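Local coordinates for protein UDP-N-acetylglucosamine 4,6-dehydratase (Vibrio fischeri, PDB 3PVZ) that binds NAD and probably acts as a lyase, a 4,6-dehydratase of UDP-N-acetylglucosamine, in the manner of its family, at residues D79-S83 / F84-N88; K276-Q280 / L281-P285; L354-F357 / E358-G362. All blocks are in the same frame, centred on the assembly; numbering follows the deposited sequence. Where two conformers were deposited one is given.

Overall arrangement
Three local contacts, each between residues a few positions apart, illustrate how a helix is ended or continued. Contacts 1 and 2 each end a helix whose chain leads on to a strand; contact 3 lies wholly within helix 351-367. Contact 1 is at the surface, on the Rossmann part of the chain and beside the second subunit, and combines backbone bonds at the helix end with an arginine gripping a carbonyl. Contact 2, partly buried, is a Schellman motif flanked by apolar packing. Contact 3 is also partly buried, and its aromatic side faces other helices. Centres of contacts 1 and 2 are about 32 Å apart, whereas contact 3 lies across the chain's centre from both.

Contact 1. Residues D79-S83 / F84-N88; sequences DIRSS and FGYIN
The carbonyl oxygen of Gly85 is gripped by two nitrogens of one guanidinium, that of Arg81, in a turn that ends helix 70-83 of the Rossmann fold and leads to strand 90-94, outermost in the main sheet of this chain. Arg81 NH1 lies 2.9 Å from Gly85 O and Arg81 NE lies 3.2 Å from the same Gly85 O. The grip is side-on, with the oxygen practically in the guanidinium plane. NH1 makes the straighter bond, at 157°, while NE approaches from above the carbonyl plane. Bends at chi2 and chi3 fold the arginine back to reach a carbonyl beyond the end of its own helix.

The Tyr86 ring lies over one face of the same guanidinium, the two planes 17° apart, with Tyr86 CE1 3.3 Å from Arg81 NE. One group thus bonds at its edge and packs through a face, which should restrict rotation of both side chains.

At the end of the helical backbone, Ile80 O accepts from two successive amides, Phe84 N at 2.8 Å and Gly85 N at 3.1 Å. The chain then turns away at Gly85, whose backbone angles, with a positive phi (87°), would press a CB against the preceding carbonyl and so call for glycine.

The contact also reaches other elements of the fold. Ile80, Arg81, Phe84 and Ile87 all touch Phe56 of helix 46-56, joining the turn to the neighbouring helix. Asp79 pairs with Lys53 through OD2 and with Gln222 of the second subunit through OD1, so the helix end takes part in the dimer contact.

On the last helical turn, Ser83 OG and Ser83 N reach Asp79 O from opposite faces of its plane. Beside them, Ser83 CB sits over the centre of the Phe84 ring, 3.6 Å from the ring centroid.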
ATOM      1  N   ASP A  79       5.267  -1.737 -16.890  1.00 44.02           N
ATOM      2  CA  ASP A  79       6.651  -1.332 -17.026  1.00 44.98           C
ATOM      3  C   ASP A  79       7.562  -2.486 -17.545  1.00 43.94           C
ATOM      4  O   ASP A  79       8.431  -2.307 -18.416  1.00 43.12           O
ATOM      5  CB  ASP A  79       7.102  -0.911 -15.620  1.00 45.96           C
ATOM      6  CG  ASP A  79       8.377  -0.138 -15.608  1.00 49.98           C
ATOM      7  OD1 ASP A  79       8.977   0.090 -16.692  1.00 54.98           O
ATOM      8  OD2 ASP A  79       8.786   0.245 -14.488  1.00 55.66           O
ATOM      9  N   ILE A  80       7.400  -3.672 -16.979  1.00 42.89           N
ATOM     10  CA  ILE A  80       8.203  -4.807 -17.410  1.00 41.95           C
ATOM     11  C   ILE A  80       7.865  -5.144 -18.866  1.00 42.61           C
ATOM     12  O   ILE A  80       8.753  -5.423 -19.655  1.00 41.97           O
ATOM     13  CB  ILE A  80       7.971  -6.048 -16.535  1.00 40.58           C
ATOM     14  CG1 ILE A  80       8.804  -5.918 -15.261  1.00 38.93           C
ATOM     15  CG2 ILE A  80       8.342  -7.332 -17.296  1.00 39.15           C
ATOM     16  CD1 ILE A  80       8.440  -6.899 -14.192  1.00 33.69           C
ATOM     17  N   ARG A  81       6.586  -5.126 -19.216  1.00 43.98           N
ATOM     18  CA  ARG A  81       6.198  -5.458 -20.588  1.00 45.92           C
ATOM     19  C   ARG A  81       6.819  -4.491 -21.582  1.00 46.56           C
ATOM     20  O   ARG A  81       7.338  -4.915 -22.598  1.00 46.89           O
ATOM     21  CB  ARG A  81       4.679  -5.510 -20.788  1.00 46.39           C
ATOM     22  CG  ARG A  81       3.926  -6.483 -19.826  1.00 49.18           C
ATOM     23  CD  ARG A  81       3.827  -7.967 -20.237  1.00 51.70           C
ATOM     24  NE  ARG A  81       5.055  -8.731 -19.996  1.00 54.09           N
ATOM     25  CZ  ARG A  81       5.180  -9.829 -19.236  1.00 54.01           C
ATOM     26  NH1 ARG A  81       6.378 -10.408 -19.139  1.00 51.86           N
ATOM     27  NH2 ARG A  81       4.144 -10.373 -18.594  1.00 54.28           N
ATOM     28  N   SER A  82       6.813  -3.205 -21.289  1.00 47.43           N
ATOM     29  CA  SER A  82       7.330  -2.259 -22.272  1.00 49.52           C
ATOM     30  C   SER A  82       8.854  -2.142 -22.250  1.00 48.60           C
ATOM     31  O   SER A  82       9.472  -1.930 -23.273  1.00 49.19           O
ATOM     32  CB  SER A  82       6.647  -0.894 -22.152  1.00 50.52           C
ATOM     33  OG  SER A  82       6.664  -0.399 -20.830  1.00 53.36           O
ATOM     34  N   SER A  83       9.465  -2.319 -21.094  1.00 47.67           N
ATOM     35  CA  SER A  83      10.918  -2.328 -21.018  1.00 47.30           C
ATOM     36  C   SER A  83      11.544  -3.597 -21.588  1.00 45.77           C
ATOM     37  O   SER A  83      12.522  -3.503 -22.311  1.00 45.21           O
ATOM     38  CB  SER A  83      11.393  -2.160 -19.581  1.00 47.22           C
ATOM     39  OG  SER A  83      11.022  -0.888 -19.094  1.00 49.58           O
ATOM     40  N   PHE A  84      11.009  -4.774 -21.233  1.00 44.06           N
ATOM     41  CA  PHE A  84      11.727  -6.034 -21.475  1.00 42.53           C
ATOM     42  C   PHE A  84      10.963  -7.039 -22.269  1.00 41.76           C
ATOM     43  O   PHE A  84      11.552  -7.916 -22.882  1.00 42.19           O
ATOM     44  CB  PHE A  84      12.150  -6.659 -20.151  1.00 41.95           C
ATOM     45  CG  PHE A  84      12.813  -5.690 -19.199  1.00 41.95           C
ATOM     46  CD1 PHE A  84      13.863  -4.896 -19.616  1.00 41.66           C
ATOM     47  CD2 PHE A  84      12.416  -5.634 -17.859  1.00 42.27           C
ATOM     48  CE1 PHE A  84      14.490  -4.008 -18.732  1.00 43.65           C
ATOM     49  CE2 PHE A  84      13.032  -4.751 -16.950  1.00 41.96           C
ATOM     50  CZ  PHE A  84      14.052  -3.943 -17.371  1.00 43.74           C
ATOM     51  N   GLY A  85       9.648  -6.955 -22.255  1.00 41.45           N
ATOM     52  CA  GLY A  85       8.838  -7.917 -22.993  1.00 41.21           C
ATOM     53  C   GLY A  85       8.563  -9.157 -22.127  1.00 39.84           C
ATOM     54  O   GLY A  85       8.094  -9.031 -21.007  1.00 38.76           O
ATOM     55  N   TYR A  86       8.827 -10.334 -22.682  1.00 39.26           N
ATOM     56  CA  TYR A  86       8.412 -11.606 -22.107  1.00 39.44           C
ATOM     57  C   TYR A  86       9.590 -12.548 -22.030  1.00 37.57           C
ATOM     58  O   TYR A  86      10.564 -12.374 -22.745  1.00 37.22           O
ATOM     59  CB  TYR A  86       7.294 -12.260 -22.935  1.00 40.99           C
ATOM     60  CG  TYR A  86       6.087 -11.355 -23.122  1.00 45.21           C
ATOM     61  CD1 TYR A  86       4.998 -11.450 -22.278  1.00 49.34           C
ATOM     62  CD2 TYR A  86       6.063 -10.381 -24.117  1.00 51.36           C
ATOM     63  CE1 TYR A  86       3.894 -10.613 -22.422  1.00 53.60           C
ATOM     64  CE2 TYR A  86       4.956  -9.541 -24.281  1.00 53.48           C
ATOM     65  CZ  TYR A  86       3.878  -9.671 -23.430  1.00 55.71           C
ATOM     66  OH  TYR A  86       2.779  -8.855 -23.547  1.00 60.23           O
ATOM     67  N   ILE A  87       9.488 -13.499 -21.102  1.00 35.31           N
ATOM     68  CA  ILE A  87      10.463 -14.542 -20.915  1.00 34.08           C
ATOM     69  C   ILE A  87       9.778 -15.904 -20.954  1.00 33.54           C
ATOM     70  O   ILE A  87       8.564 -15.984 -20.858  1.00 31.39           O
ATOM     71  CB  ILE A  87      11.201 -14.407 -19.542  1.00 33.49           C
ATOM     72  CG1 ILE A  87      10.196 -14.498 -18.367  1.00 29.89           C
ATOM     73  CG2 ILE A  87      12.046 -13.141 -19.523  1.00 33.15           C
ATOM     74  CD1 ILE A  87      10.814 -14.302 -17.021  1.00 33.19           C
ATOM     75  N   ASN A  88      10.570 -16.983 -21.054  1.00 33.63           N
ATOM     76  CA  ASN A  88       9.997 -18.340 -21.185  1.00 34.03           C
ATOM     77  C   ASN A  88       9.648 -18.906 -19.824  1.00 33.07           C
ATOM     78  O   ASN A  88       8.808 -19.780 -19.731  1.00 32.54           O
ATOM     79  CB  ASN A  88      11.009 -19.298 -21.764  1.00 34.10           C
ATOM     80  CG  ASN A  88      11.393 -18.951 -23.174  1.00 39.41           C
ATOM     81  OD1 ASN A  88      10.588 -18.355 -23.948  1.00 35.33           O
ATOM     82  ND2 ASN A  88      12.637 -19.353 -23.543  1.00 39.46           N
TER

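Contact 2. Residues K276-Q280 / L281-P285; sequences KYLKQ and LGYEP
One face of the Tyr277 ring receives Leu281 CD2, a CH-pi contact in which the methyl carbon is 3.8 Å from the ring centroid and shifted toward the rim that carries the hydroxyl. Tyr283, the other aromatic residue, meets Trp307 of strand 306-312 edge to face. Between the two tyrosines helix 270-280 ends in a Schellman motif, with Gly282 in the positive-phi position (88°), where a CB would jam against the carbonyl of Leu281.

The Tyr277 ring is carried toward Leu281 by its first torsion, which sets CG opposite the backbone N (chi1 174°). Leu281 N also bonds back to Tyr277 O, so backbone and side chain join the same two residues.

The turn is closed by Tyr283 N, which bonds to Leu278 O at 2.7 Å and 161°. Gly282 N reaches Lys279 O at 3.0 Å from above the carbonyl plane.

Beyond the turn the chain enters strand 284-287, which pairs with strand 306-312 through Glu284. Leu278 CD1 meets Pro285 CG at 4.2 Å; both residues touch Cys309, while Leu278 and Leu281 reach Ile218 of helix 210-219.

On the exposed side, the aliphatic part of Lys279 runs by the Glu284 carboxylate. The Lys279 CE to Glu284 OE1 distance is 3.4 Å, whereas Lys279 NZ stays 4.3 Å from Glu284 OE1, beyond a salt bridge.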
ATOM      1  N   LYS A 276      16.073  22.120  -8.693  1.00 52.20           N
ATOM      2  CA  LYS A 276      16.558  21.431  -9.899  1.00 52.84           C
ATOM      3  C   LYS A 276      15.426  20.811 -10.693  1.00 52.64           C
ATOM      4  O   LYS A 276      15.443  20.823 -11.925  1.00 52.78           O
ATOM      5  CB  LYS A 276      17.556  20.330  -9.557  1.00 52.35           C
ATOM      6  CG  LYS A 276      18.955  20.847  -9.329  1.00 56.08           C
ATOM      7  CD  LYS A 276      19.790  19.886  -8.449  1.00 58.49           C
ATOM      8  CE  LYS A 276      20.943  20.620  -7.720  1.00 60.96           C
ATOM      9  NZ  LYS A 276      22.156  20.848  -8.570  1.00 62.71           N
ATOM     10  N   TYR A 277      14.467  20.253  -9.962  1.00 52.44           N
ATOM     11  CA  TYR A 277      13.391  19.489 -10.523  1.00 52.83           C
ATOM     12  C   TYR A 277      12.365  20.399 -11.217  1.00 54.27           C
ATOM     13  O   TYR A 277      11.906  20.090 -12.315  1.00 53.68           O
ATOM     14  CB  TYR A 277      12.774  18.660  -9.407  1.00 52.08           C
ATOM     15  CG  TYR A 277      11.533  17.905  -9.771  1.00 53.16           C
ATOM     16  CD1 TYR A 277      11.529  16.965 -10.786  1.00 54.79           C
ATOM     17  CD2 TYR A 277      10.364  18.116  -9.076  1.00 54.92           C
ATOM     18  CE1 TYR A 277      10.392  16.271 -11.106  1.00 54.61           C
ATOM     19  CE2 TYR A 277       9.236  17.440  -9.384  1.00 55.86           C
ATOM     20  CZ  TYR A 277       9.246  16.520 -10.392  1.00 55.89           C
ATOM     21  OH  TYR A 277       8.080  15.873 -10.658  1.00 56.28           O
ATOM     22  N   LEU A 278      12.046  21.526 -10.587  1.00 55.98           N
ATOM     23  CA  LEU A 278      11.190  22.547 -11.205  1.00 57.59           C
ATOM     24  C   LEU A 278      11.819  23.141 -12.460  1.00 59.68           C
ATOM     25  O   LEU A 278      11.132  23.370 -13.424  1.00 60.67           O
ATOM     26  CB  LEU A 278      10.884  23.663 -10.215  1.00 57.63           C
ATOM     27  CG  LEU A 278       9.955  23.269  -9.078  1.00 55.66           C
ATOM     28  CD1 LEU A 278       9.887  24.344  -8.001  1.00 54.98           C
ATOM     29  CD2 LEU A 278       8.586  22.976  -9.631  1.00 54.30           C
ATOM     30  N   LYS A 279      13.128  23.370 -12.461  1.00 62.03           N
ATOM     31  CA  LYS A 279      13.802  23.907 -13.656  1.00 63.79           C
ATOM     32  C   LYS A 279      13.801  22.890 -14.785  1.00 64.28           C
ATOM     33  O   LYS A 279      13.619  23.250 -15.942  1.00 64.53           O
ATOM     34  CB  LYS A 279      15.236  24.317 -13.349  1.00 64.13           C
ATOM     35  CG  LYS A 279      15.325  25.404 -12.304  1.00 66.01           C
ATOM     36  CD  LYS A 279      16.588  26.217 -12.482  1.00 67.16           C
ATOM     37  CE  LYS A 279      16.755  27.260 -11.392  1.00 67.89           C
ATOM     38  NZ  LYS A 279      18.181  27.651 -11.335  1.00 67.79           N
ATOM     39  N   GLN A 280      13.996  21.619 -14.442  1.00 64.48           N
ATOM     40  CA  GLN A 280      13.944  20.548 -15.442  0.60 64.49           C
ATOM     41  C   GLN A 280      12.521  20.440 -16.041  1.00 64.71           C
ATOM     42  O   GLN A 280      12.366  20.036 -17.181  1.00 64.66           O
ATOM     43  CB  GLN A 280      14.445  19.206 -14.857  0.60 63.60           C
ATOM     44  CG  GLN A 280      15.489  18.480 -15.734  0.60 64.73           C
ATOM     45  CD  GLN A 280      16.229  17.330 -15.013  0.60 65.77           C
ATOM     46  OE1 GLN A 280      17.403  17.466 -14.633  0.60 65.96           O
ATOM     47  NE2 GLN A 280      15.544  16.193 -14.842  0.60 65.89           N
ATOM     48  N   LEU A 281      11.500  20.821 -15.265  1.00 65.12           N
ATOM     49  CA  LEU A 281      10.095  20.895 -15.722  1.00 65.43           C
ATOM     50  C   LEU A 281       9.751  22.232 -16.412  1.00 66.54           C
ATOM     51  O   LEU A 281       8.642  22.415 -16.907  1.00 67.19           O
ATOM     52  CB  LEU A 281       9.135  20.684 -14.524  1.00 65.20           C
ATOM     53  CG  LEU A 281       8.599  19.280 -14.178  1.00 64.27           C
ATOM     54  CD1 LEU A 281       9.470  18.178 -14.759  1.00 64.01           C
ATOM     55  CD2 LEU A 281       8.428  19.100 -12.668  1.00 63.44           C
ATOM     56  N   GLY A 282      10.686  23.175 -16.418  1.00 67.19           N
ATOM     57  CA  GLY A 282      10.481  24.466 -17.073  1.00 68.00           C
ATOM     58  C   GLY A 282       9.837  25.510 -16.184  1.00 68.52           C
ATOM     59  O   GLY A 282       9.266  26.481 -16.682  1.00 69.62           O
ATOM     60  N   TYR A 283       9.947  25.332 -14.869  1.00 67.56           N
ATOM     61  CA  TYR A 283       9.379  26.282 -13.913  1.00 67.97           C
ATOM     62  C   TYR A 283      10.475  26.988 -13.092  1.00 68.25           C
ATOM     63  O   TYR A 283      11.531  26.420 -12.807  1.00 66.69           O
ATOM     64  CB  TYR A 283       8.410  25.572 -12.961  1.00 67.16           C
ATOM     65  CG  TYR A 283       7.116  25.051 -13.573  1.00 66.43           C
ATOM     66  CD1 TYR A 283       6.175  25.918 -14.132  1.00 67.07           C
ATOM     67  CD2 TYR A 283       6.802  23.696 -13.527  1.00 65.27           C
ATOM     68  CE1 TYR A 283       4.972  25.436 -14.673  1.00 66.11           C
ATOM     69  CE2 TYR A 283       5.612  23.204 -14.060  1.00 65.77           C
ATOM     70  CZ  TYR A 283       4.697  24.080 -14.628  1.00 67.57           C
ATOM     71  OH  TYR A 283       3.515  23.579 -15.133  1.00 69.53           O
ATOM     72  N   GLU A 284      10.217  28.239 -12.725  1.00 69.45           N
ATOM     73  CA  GLU A 284      11.107  28.965 -11.827  1.00 70.35           C
ATOM     74  C   GLU A 284      10.464  29.010 -10.445  1.00 69.61           C
ATOM     75  O   GLU A 284       9.276  29.325 -10.320  1.00 69.60           O
ATOM     76  CB  GLU A 284      11.438  30.376 -12.345  1.00 72.33           C
ATOM     77  CG  GLU A 284      12.644  30.450 -13.323  1.00 74.41           C
ATOM     78  CD  GLU A 284      13.997  30.080 -12.689  1.00 75.92           C
ATOM     79  OE1 GLU A 284      14.696  29.206 -13.251  1.00 77.35           O
ATOM     80  OE2 GLU A 284      14.372  30.664 -11.643  1.00 78.34           O
ATOM     81  N   PRO A 285      11.233  28.647  -9.406  1.00 68.54           N
ATOM     82  CA  PRO A 285      10.704  28.637  -8.050  1.00 68.49           C
ATOM     83  C   PRO A 285      10.342  30.038  -7.557  1.00 70.06           C
ATOM     84  O   PRO A 285      11.107  30.964  -7.763  1.00 69.81           O
ATOM     85  CB  PRO A 285      11.871  28.087  -7.228  1.00 67.91           C
ATOM     86  CG  PRO A 285      12.720  27.396  -8.181  1.00 67.19           C
ATOM     87  CD  PRO A 285      12.590  28.086  -9.465  1.00 67.71           C
TER

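Contact 3. Residues L354-F357 / E358-G362; sequences LELF and EQKIG
Four backbone bonds join Leu354-Phe357 to Glu358-Gly362, each from an amide to the carbonyl four residues earlier. Lys360 N to Leu356 O is the shortest at 2.7 Å and nearly straight at 174°; Glu358 N to Leu354 O measures 3.0 Å.

Apolar contacts fall on two sides of the helix. Ile361 CG1 lies over the centre of the Phe357 ring, 4.0 Å from the centroid and 12° off its normal, in a CH-pi contact. Both side chains point the same way, and the phenyl reaches this position because CG stands opposite the backbone N (chi1 -171°). On the more exposed side, Leu356 CD1 approaches Lys360 CG at 4.0 Å, the lysine chain bending at chi2 and chi4 so that its NZ also ends near that methyl.

The two glutamates find partners outside the segments. Glu355 OE2 bonds to Gln351 NE2, and Glu358 OE2 makes a long, weak ion pair with Arg188.

Phe143 of helix 131-154 meets Phe357 and Ile361, and Phe357 also packs on Leu378, Phe379 and Met382 of helix 372-382. This is the i to i+4 pattern of an amphipathic alpha-helix whose apolar side packs against helices 131-154 and 372-382.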
ATOM      1  N   LEU A 354      14.114 -12.998  22.608  1.00 46.07           N
ATOM      2  CA  LEU A 354      13.237 -13.323  21.464  1.00 44.78           C
ATOM      3  C   LEU A 354      11.954 -14.000  21.940  1.00 44.95           C
ATOM      4  O   LEU A 354      10.855 -13.662  21.499  1.00 43.87           O
ATOM      5  CB  LEU A 354      13.930 -14.169  20.389  1.00 42.91           C
ATOM      6  CG  LEU A 354      15.203 -13.567  19.764  1.00 42.47           C
ATOM      7  CD1 LEU A 354      15.662 -14.345  18.514  1.00 39.47           C
ATOM      8  CD2 LEU A 354      15.022 -12.074  19.474  1.00 42.73           C
ATOM      9  N   GLU A 355      12.099 -14.937  22.862  1.00 46.10           N
ATOM     10  CA  GLU A 355      10.921 -15.598  23.397  1.00 47.44           C
ATOM     11  C   GLU A 355      10.017 -14.624  24.127  1.00 47.51           C
ATOM     12  O   GLU A 355       8.807 -14.678  23.922  1.00 46.91           O
ATOM     13  CB  GLU A 355      11.296 -16.771  24.295  1.00 48.65           C
ATOM     14  CG  GLU A 355      11.601 -18.045  23.464  1.00 50.43           C
ATOM     15  CD  GLU A 355      12.466 -19.059  24.236  1.00 56.06           C
ATOM     16  OE1 GLU A 355      12.784 -18.794  25.429  1.00 55.40           O
ATOM     17  OE2 GLU A 355      12.815 -20.113  23.638  1.00 60.11           O
ATOM     18  N   LEU A 356      10.612 -13.739  24.938  1.00 47.89           N
ATOM     19  CA  LEU A 356       9.874 -12.700  25.666  1.00 49.23           C
ATOM     20  C   LEU A 356       9.014 -11.877  24.716  1.00 48.21           C
ATOM     21  O   LEU A 356       7.820 -11.687  24.954  1.00 48.15           O
ATOM     22  CB  LEU A 356      10.844 -11.763  26.401  1.00 50.52           C
ATOM     23  CG  LEU A 356      10.287 -10.631  27.262  1.00 51.89           C
ATOM     24  CD1 LEU A 356       9.503 -11.170  28.420  1.00 53.05           C
ATOM     25  CD2 LEU A 356      11.397  -9.749  27.804  1.00 54.40           C
ATOM     26  N   PHE A 357       9.641 -11.421  23.630  1.00 46.85           N
ATOM     27  CA  PHE A 357       8.999 -10.556  22.658  1.00 45.84           C
ATOM     28  C   PHE A 357       7.823 -11.301  22.033  1.00 45.22           C
ATOM     29  O   PHE A 357       6.733 -10.781  21.971  1.00 45.07           O
ATOM     30  CB  PHE A 357      10.026 -10.114  21.604  1.00 45.51           C
ATOM     31  CG  PHE A 357       9.537  -9.042  20.666  1.00 43.54           C
ATOM     32  CD1 PHE A 357       9.563  -7.711  21.042  1.00 44.38           C
ATOM     33  CD2 PHE A 357       9.062  -9.361  19.421  1.00 40.85           C
ATOM     34  CE1 PHE A 357       9.124  -6.718  20.184  1.00 43.29           C
ATOM     35  CE2 PHE A 357       8.608  -8.368  18.562  1.00 41.05           C
ATOM     36  CZ  PHE A 357       8.639  -7.037  18.966  1.00 42.84           C
ATOM     37  N   GLU A 358       8.035 -12.534  21.601  1.00 44.90           N
ATOM     38  CA  GLU A 358       6.927 -13.323  21.045  1.00 45.26           C
ATOM     39  C   GLU A 358       5.837 -13.568  22.091  1.00 46.22           C
ATOM     40  O   GLU A 358       4.673 -13.552  21.770  1.00 46.00           O
ATOM     41  CB  GLU A 358       7.401 -14.667  20.525  1.00 44.78           C
ATOM     42  CG  GLU A 358       8.350 -14.606  19.342  1.00 47.25           C
ATOM     43  CD  GLU A 358       9.146 -15.905  19.154  1.00 51.22           C
ATOM     44  OE1 GLU A 358       9.288 -16.654  20.159  1.00 53.33           O
ATOM     45  OE2 GLU A 358       9.618 -16.170  18.011  1.00 48.08           O
ATOM     46  N   GLN A 359       6.218 -13.784  23.341  1.00 47.15           N
ATOM     47  CA  GLN A 359       5.246 -14.070  24.389  1.00 49.03           C
ATOM     48  C   GLN A 359       4.411 -12.838  24.737  1.00 49.24           C
ATOM     49  O   GLN A 359       3.192 -12.908  24.737  1.00 49.43           O
ATOM     50  CB  GLN A 359       5.937 -14.641  25.647  1.00 50.45           C
ATOM     51  CG  GLN A 359       4.962 -15.072  26.737  1.00 54.67           C
ATOM     52  CD  GLN A 359       5.633 -15.359  28.078  1.00 60.43           C
ATOM     53  OE1 GLN A 359       6.738 -14.868  28.371  1.00 62.91           O
ATOM     54  NE2 GLN A 359       4.954 -16.161  28.909  1.00 61.40           N
ATOM     55  N   LYS A 360       5.075 -11.726  25.033  1.00 50.08           N
ATOM     56  CA  LYS A 360       4.406 -10.454  25.338  1.00 51.07           C
ATOM     57  C   LYS A 360       3.593  -9.865  24.170  1.00 49.87           C
ATOM     58  O   LYS A 360       2.541  -9.289  24.392  1.00 50.29           O
ATOM     59  CB  LYS A 360       5.420  -9.408  25.809  1.00 51.73           C
ATOM     60  CG  LYS A 360       6.026  -9.707  27.148  1.00 55.27           C
ATOM     61  CD  LYS A 360       5.189  -9.153  28.270  1.00 59.83           C
ATOM     62  CE  LYS A 360       5.695  -9.618  29.634  1.00 64.90           C
ATOM     63  NZ  LYS A 360       5.730 -11.122  29.747  1.00 66.57           N
ATOM     64  N   ILE A 361       4.083  -9.967  22.934  1.00 48.68           N
ATOM     65  CA  ILE A 361       3.298  -9.482  21.795  1.00 46.95           C
ATOM     66  C   ILE A 361       2.061 -10.363  21.603  1.00 47.33           C
ATOM     67  O   ILE A 361       0.953  -9.830  21.464  1.00 47.52           O
ATOM     68  CB  ILE A 361       4.096  -9.404  20.488  1.00 45.25           C
ATOM     69  CG1 ILE A 361       5.135  -8.285  20.552  1.00 44.68           C
ATOM     70  CG2 ILE A 361       3.153  -9.129  19.308  1.00 43.44           C
ATOM     71  CD1 ILE A 361       4.556  -6.888  20.329  1.00 43.99           C
ATOM     72  N   GLY A 362       2.248 -11.690  21.609  1.00 47.25           N
ATOM     73  CA  GLY A 362       1.139 -12.654  21.482  1.00 47.53           C
ATOM     74  C   GLY A 362       0.009 -12.386  22.498  1.00 49.39           C
ATOM     75  O   GLY A 362      -1.162 -12.465  22.143  1.00 48.62           O
TER